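PDB 4B7C: probable oxidoreductase, which probably catalyses NADP-dependent oxidation or reduction reactions as a member of the medium-chain dehydrogenase/reductase family, its substrate not being established. Local coordinates for residues Gly174-Gly179 with Gly195-Ile200; Ala166-Arg171 with Gly301-Arg306. All coordinates share one frame; numbering follows the deposited sequence.

How the contacts relate
The two contacts are neighbours, their centres about 11 Å apart. Contact 1 and helix 161-172, which carries one half of contact 2, belong to the Rossmann-type part; residues 301-306, the other half, connect helix 287-299 to the mixed sheet. Helix 161-172 leads into strand 176-181 of contact 1; strand 198-201 follows after one more helix, and residues 301-306 come some hundred residues later. Contact 1 is local, pairing successive parallel strands, whereas contact 2 brings a late loop onto the helix. They also touch: Val177 packs on the helix backbone, and Cys175 N probably bonds to Ala170 O, 3.1 Å away. Helix 161-172 thus lies between the paired strands and the loop bound for the other sheet.

Contact 1 of 2, residues Gly174-Gly179 with Gly195-Ile200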
loop_
_atom_site.group_PDB
_atom_site.type_symbol
_atom_site.label_atom_id
_atom_site.label_comp_id
_atom_site.label_asym_id
_atom_site.label_seq_id
_atom_site.Cartn_x
_atom_site.Cartn_y
_atom_site.Cartn_z
ATOM N N GLY B 174 15.665 -6.904 18.033
ATOM C CA GLY B 174 14.862 -7.340 19.175
ATOM C C GLY B 174 13.468 -7.789 18.789
ATOM O O GLY B 174 12.573 -7.877 19.634
ATOM N N CYS B 175 13.290 -8.113 17.515
ATOM C CA CYS B 175 11.993 -8.525 17.010
ATOM C C CYS B 175 11.777 -10.012 17.145
ATOM O O CYS B 175 12.719 -10.797 17.183
ATOM C CB CYS B 175 11.835 -8.153 15.532
ATOM S SG CYS B 175 12.115 -6.399 15.209
ATOM N N ARG B 176 10.509 -10.392 17.199
ATOM C CA ARG B 176 10.120 -11.767 16.964
ATOM C C ARG B 176 10.108 -11.975 15.460
ATOM O O ARG B 176 9.416 -11.265 14.731
ATOM C CB ARG B 176 8.750 -12.074 17.571
ATOM C CG ARG B 176 8.270 -13.477 17.257
ATOM C CD ARG B 176 6.965 -13.864 17.937
ATOM N NE ARG B 176 6.605 -15.201 17.467
ATOM C CZ ARG B 176 7.126 -16.342 17.924
ATOM N NH1 ARG B 176 8.013 -16.349 18.918
ATOM N NH2 ARG B 176 6.744 -17.495 17.386
ATOM N N VAL B 177 10.856 -12.972 14.997
ATOM C CA VAL B 177 11.073 -13.178 13.573
ATOM C C VAL B 177 10.537 -14.519 13.081
ATOM O O VAL B 177 10.997 -15.588 13.499
ATOM C CB VAL B 177 12.567 -13.084 13.218
ATOM C CG1 VAL B 177 12.754 -13.118 11.713
ATOM C CG2 VAL B 177 13.176 -11.832 13.818
ATOM N N VAL B 178 9.590 -14.444 12.152
ATOM C CA VAL B 178 8.960 -15.621 11.576
ATOM C C VAL B 178 9.180 -15.658 10.075
ATOM O O VAL B 178 8.816 -14.730 9.338
ATOM C CB VAL B 178 7.449 -15.678 11.896
ATOM C CG1 VAL B 178 6.795 -16.873 11.219
ATOM C CG2 VAL B 178 7.236 -15.757 13.398
ATOM N N GLY B 179 9.758 -16.758 9.621
ATOM C CA GLY B 179 10.030 -16.961 8.205
ATOM C C GLY B 179 8.977 -17.801 7.523
ATOM O O GLY B 179 8.367 -18.675 8.138
ATOM N N GLY B 195 18.645 -18.473 13.487
ATOM C CA GLY B 195 18.065 -17.956 14.736
ATOM C C GLY B 195 16.682 -17.335 14.592
ATOM O O GLY B 195 16.256 -16.565 15.447
ATOM N N PHE B 196 15.986 -17.652 13.507
ATOM C CA PHE B 196 14.583 -17.238 13.361
ATOM C C PHE B 196 13.800 -17.851 14.527
ATOM O O PHE B 196 14.078 -18.989 14.929
ATOM C CB PHE B 196 13.973 -17.736 12.048
ATOM C CG PHE B 196 14.294 -16.888 10.833
ATOM C CD1 PHE B 196 15.589 -16.483 10.551
ATOM C CD2 PHE B 196 13.285 -16.534 9.937
ATOM C CE1 PHE B 196 15.870 -15.726 9.422
ATOM C CE2 PHE B 196 13.564 -15.783 8.803
ATOM C CZ PHE B 196 14.859 -15.378 8.547
ATOM N N ASP B 197 12.835 -17.105 15.061
ATOM C CA ASP B 197 12.004 -17.590 16.168
ATOM C C ASP B 197 11.081 -18.688 15.700
ATOM O O ASP B 197 10.728 -19.592 16.453
ATOM C CB ASP B 197 11.182 -16.462 16.774
ATOM C CG ASP B 197 12.037 -15.466 17.497
ATOM O OD1 ASP B 197 12.483 -15.786 18.613
ATOM O OD2 ASP B 197 12.274 -14.370 16.949
ATOM N N GLY B 198 10.690 -18.599 14.441
ATOM C CA GLY B 198 9.850 -19.610 13.839
ATOM C C GLY B 198 9.944 -19.621 12.335
ATOM O O GLY B 198 10.401 -18.661 11.724
ATOM N N ALA B 199 9.482 -20.709 11.739
ATOM C CA ALA B 199 9.475 -20.858 10.293
ATOM C C ALA B 199 8.272 -21.667 9.885
ATOM O O ALA B 199 8.014 -22.721 10.453
ATOM C CB ALA B 199 10.738 -21.543 9.810
ATOM N N ILE B 200 7.539 -21.180 8.892
ATOM C CA ILE B 200 6.347 -21.863 8.413
ATOM C C ILE B 200 6.617 -22.454 7.046
ATOM O O ILE B 200 6.970 -21.737 6.111
ATOM C CB ILE B 200 5.129 -20.919 8.330
ATOM C CG1 ILE B 200 4.791 -20.349 9.717
ATOM C CG2 ILE B 200 3.929 -21.658 7.757
ATOM C CD1 ILE B 200 3.946 -19.091 9.671
HETATM O O HOH W 1 8.380 -20.168 18.088
#
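Phe196 lays one face of its ring over the CG1 methyl of Val177, a CH-pi contact with the carbon 4.1 Å from the ring centroid and displaced toward the rim. With CG1 anti to the Val177 backbone N (chi1 -173°), that methyl is the branch presented to the ring. The same ring turns its edge to the next strand residue but one: Gly179 N lies in the ring plane, 3.5 Å from Phe196 CD2, so that the ring edge is close against the Gly179 backbone.

Asp197 works on the backbone. Its OD2 accepts a hydrogen bond from Val177 N at 2.8 Å, nearly straight at 166° and received on the anti side of the carboxylate, thus serving the strand where no carbonyl of the other strand does. Val177 O is gripped in turn by Gly198 N and, weakly, by Asp197 N. Regular parallel pairing then takes over: Gly179 N donates to Gly198 O, and Gly179 O receives Ile200 N at 2.7 Å. On the face that also carries Val178, the extended Arg176 chain brings its guanidinium face over Asp197 CB. NH1 stands 4.5 Å from Asp197 OD1, where the opposite charges may attract, though no N-H is aimed at that oxygen; NH2 instead makes a salt bridge with Glu214 and reaches Asp197 O through a water. Val178 CG1 touches Ile200 CD1 on the face bearing these two residues.

Strands 176-181 and 198-201, joined through helix 184-193, form a beta-alpha-beta crossover of the Rossmann fold, with 198-201 outermost in the chain's parallel sheet. Helix 207-214 covers Val178 and Ile200, helix 184-193 packs against Phe196 and Ala199, and strand 152-155 pairs with the far edge of 176-181.

Contact 2 of 2, residues Ala166-Arg171 with Gly301-Arg306; sequences AGQIAR and GKLQSR
Gln168 reaches across from its helix and sets its amide against the backbone of Gln304, gripping that residue at both its N-H and its carbonyl. OE1 accepts from Gln304 N at 2.8 Å, the bond almost straight at 172° although the donor is tilted from the carbonyl plane. NE2 gives a hydrogen to Gln304 O at 3.0 Å, this time in the carbonyl plane and on a lone pair, with the oxygen close to the plane of the amide. Paired in this way, the two bonds fix the amide's rotation, much as a neighbouring strand would engage both polar atoms of an extended residue. The side chain gets there by running extended beyond CG, and NE2 has a further acceptor in Ser164 O, one turn earlier in the helix.

Arg171, a turn later on the same helix, approaches the loop edge-on. Its NH2 meets Lys302 O at 2.9 Å, the oxygen lying in the guanidinium plane, and the bend at chi3 (45°) turns the group toward it. Helix 161-172 is the one that follows the first strand, 152-155, of the Rossmann-fold sheet; the segment it holds here links helix 287-299, which ends in a Schellman motif at Gly301, to strand 307-311. That strand belongs to the mixed sheet, which also contains strands of the N-terminal GroES-like region.

Beneath the polar bonds, Leu303 lies obliquely across Ile169. With CG anti to the backbone N (chi1 -165°), its CD1 is carried over Ile169 CG1, 3.9 Å away, and against Gln168 CB. Met294 of helix 287-299 touches Ile169 as well as Leu303 in this apolar layer.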
loop_
_atom_site.group_PDB
_atom_site.type_symbol
_atom_site.label_atom_id
_atom_site.label_comp_id
_atom_site.label_asym_id
_atom_site.label_seq_id
_atom_site.Cartn_x
_atom_site.Cartn_y
_atom_site.Cartn_z
ATOM N N ALA B 166 17.443 -10.246 5.956
ATOM C CA ALA B 166 16.426 -9.395 6.579
ATOM C C ALA B 166 15.975 -9.948 7.947
ATOM O O ALA B 166 15.874 -9.211 8.924
ATOM C CB ALA B 166 15.217 -9.230 5.640
ATOM N N GLY B 167 15.712 -11.248 7.995
ATOM C CA GLY B 167 15.290 -11.909 9.237
ATOM C C GLY B 167 16.320 -11.825 10.351
ATOM O O GLY B 167 15.978 -11.633 11.511
ATOM N N GLN B 168 17.587 -11.933 9.983
ATOM C CA GLN B 168 18.677 -11.841 10.955
ATOM C C GLN B 168 18.826 -10.428 11.486
ATOM O O GLN B 168 19.038 -10.210 12.683
ATOM C CB GLN B 168 19.996 -12.323 10.343
ATOM C CG GLN B 168 20.007 -13.809 10.010
ATOM C CD GLN B 168 21.321 -14.269 9.398
ATOM O OE1 GLN B 168 22.297 -14.472 10.106
ATOM N NE2 GLN B 168 21.343 -14.450 8.081
ATOM N N ILE B 169 18.698 -9.450 10.598
ATOM C CA ILE B 169 18.717 -8.049 11.029
ATOM C C ILE B 169 17.575 -7.794 12.011
ATOM O O ILE B 169 17.758 -7.162 13.051
ATOM C CB ILE B 169 18.620 -7.070 9.840
ATOM C CG1 ILE B 169 19.854 -7.191 8.940
ATOM C CG2 ILE B 169 18.534 -5.633 10.350
ATOM C CD1 ILE B 169 19.764 -6.392 7.657
ATOM N N ALA B 170 16.390 -8.291 11.669
ATOM C CA ALA B 170 15.205 -8.136 12.518
ATOM C C ALA B 170 15.424 -8.734 13.915
ATOM O O ALA B 170 15.040 -8.133 14.924
ATOM C CB ALA B 170 14.002 -8.785 11.851
ATOM N N ARG B 171 16.064 -9.902 13.963
ATOM C CA ARG B 171 16.426 -10.543 15.246
ATOM C C ARG B 171 17.314 -9.618 16.063
ATOM O O ARG B 171 17.096 -9.418 17.257
ATOM C CB ARG B 171 17.131 -11.897 15.025
ATOM C CG ARG B 171 17.695 -12.530 16.307
ATOM C CD ARG B 171 18.349 -13.898 16.100
ATOM N NE ARG B 171 19.226 -13.932 14.930
ATOM C CZ ARG B 171 20.464 -13.443 14.888
ATOM N NH1 ARG B 171 21.015 -12.874 15.959
ATOM N NH2 ARG B 171 21.162 -13.525 13.759
ATOM N N GLY B 301 29.923 -12.210 14.194
ATOM C CA GLY B 301 29.156 -13.458 14.160
ATOM C C GLY B 301 27.678 -13.283 14.479
ATOM O O GLY B 301 26.972 -14.264 14.716
ATOM N N LYS B 302 27.215 -12.035 14.490
ATOM C CA LYS B 302 25.810 -11.722 14.767
ATOM C C LYS B 302 24.932 -11.994 13.554
ATOM O O LYS B 302 23.734 -12.203 13.681
ATOM C CB LYS B 302 25.643 -10.267 15.186
ATOM C CG LYS B 302 26.169 -9.953 16.573
ATOM C CD LYS B 302 25.967 -8.490 16.931
ATOM C CE LYS B 302 26.526 -8.173 18.304
ATOM N NZ LYS B 302 26.638 -6.700 18.479
ATOM N N LEU B 303 25.545 -12.010 12.381
ATOM C CA LEU B 303 24.847 -12.284 11.131
ATOM C C LEU B 303 25.679 -13.225 10.250
ATOM O O LEU B 303 26.888 -13.076 10.167
ATOM C CB LEU B 303 24.582 -10.967 10.393
ATOM C CG LEU B 303 23.569 -10.999 9.247
ATOM C CD1 LEU B 303 22.805 -9.679 9.221
ATOM C CD2 LEU B 303 24.268 -11.267 7.923
ATOM N N GLN B 304 25.011 -14.172 9.597
ATOM C CA GLN B 304 25.653 -15.160 8.711
ATOM C C GLN B 304 25.250 -14.989 7.261
ATOM O O GLN B 304 24.098 -14.669 6.991
ATOM C CB GLN B 304 25.237 -16.585 9.104
ATOM C CG GLN B 304 25.808 -17.093 10.410
ATOM C CD GLN B 304 25.192 -18.411 10.822
ATOM O OE1 GLN B 304 24.854 -18.592 11.977
ATOM N NE2 GLN B 304 25.034 -19.328 9.875
ATOM N N SER B 305 26.174 -15.285 6.342
ATOM C CA SER B 305 25.903 -15.226 4.915
ATOM C C SER B 305 26.337 -16.492 4.184
ATOM O O SER B 305 27.496 -16.893 4.240
ATOM C CB SER B 305 26.612 -14.023 4.288
ATOM O OG SER B 305 26.230 -13.863 2.927
ATOM N N ARG B 306 25.410 -17.086 3.442
ATOM C CA ARG B 306 25.731 -18.269 2.624
ATOM C C ARG B 306 25.649 -17.966 1.132
ATOM O O ARG B 306 24.652 -17.437 0.637
ATOM C CB ARG B 306 24.883 -19.528 2.934
ATOM C CG ARG B 306 23.379 -19.356 2.842
ATOM C CD ARG B 306 22.648 -20.589 3.375
ATOM N NE ARG B 306 23.212 -21.862 2.894
ATOM C CZ ARG B 306 22.529 -22.999 2.831
ATOM N NH1 ARG B 306 21.256 -23.034 3.202
ATOM N NH2 ARG B 306 23.124 -24.100 2.375
#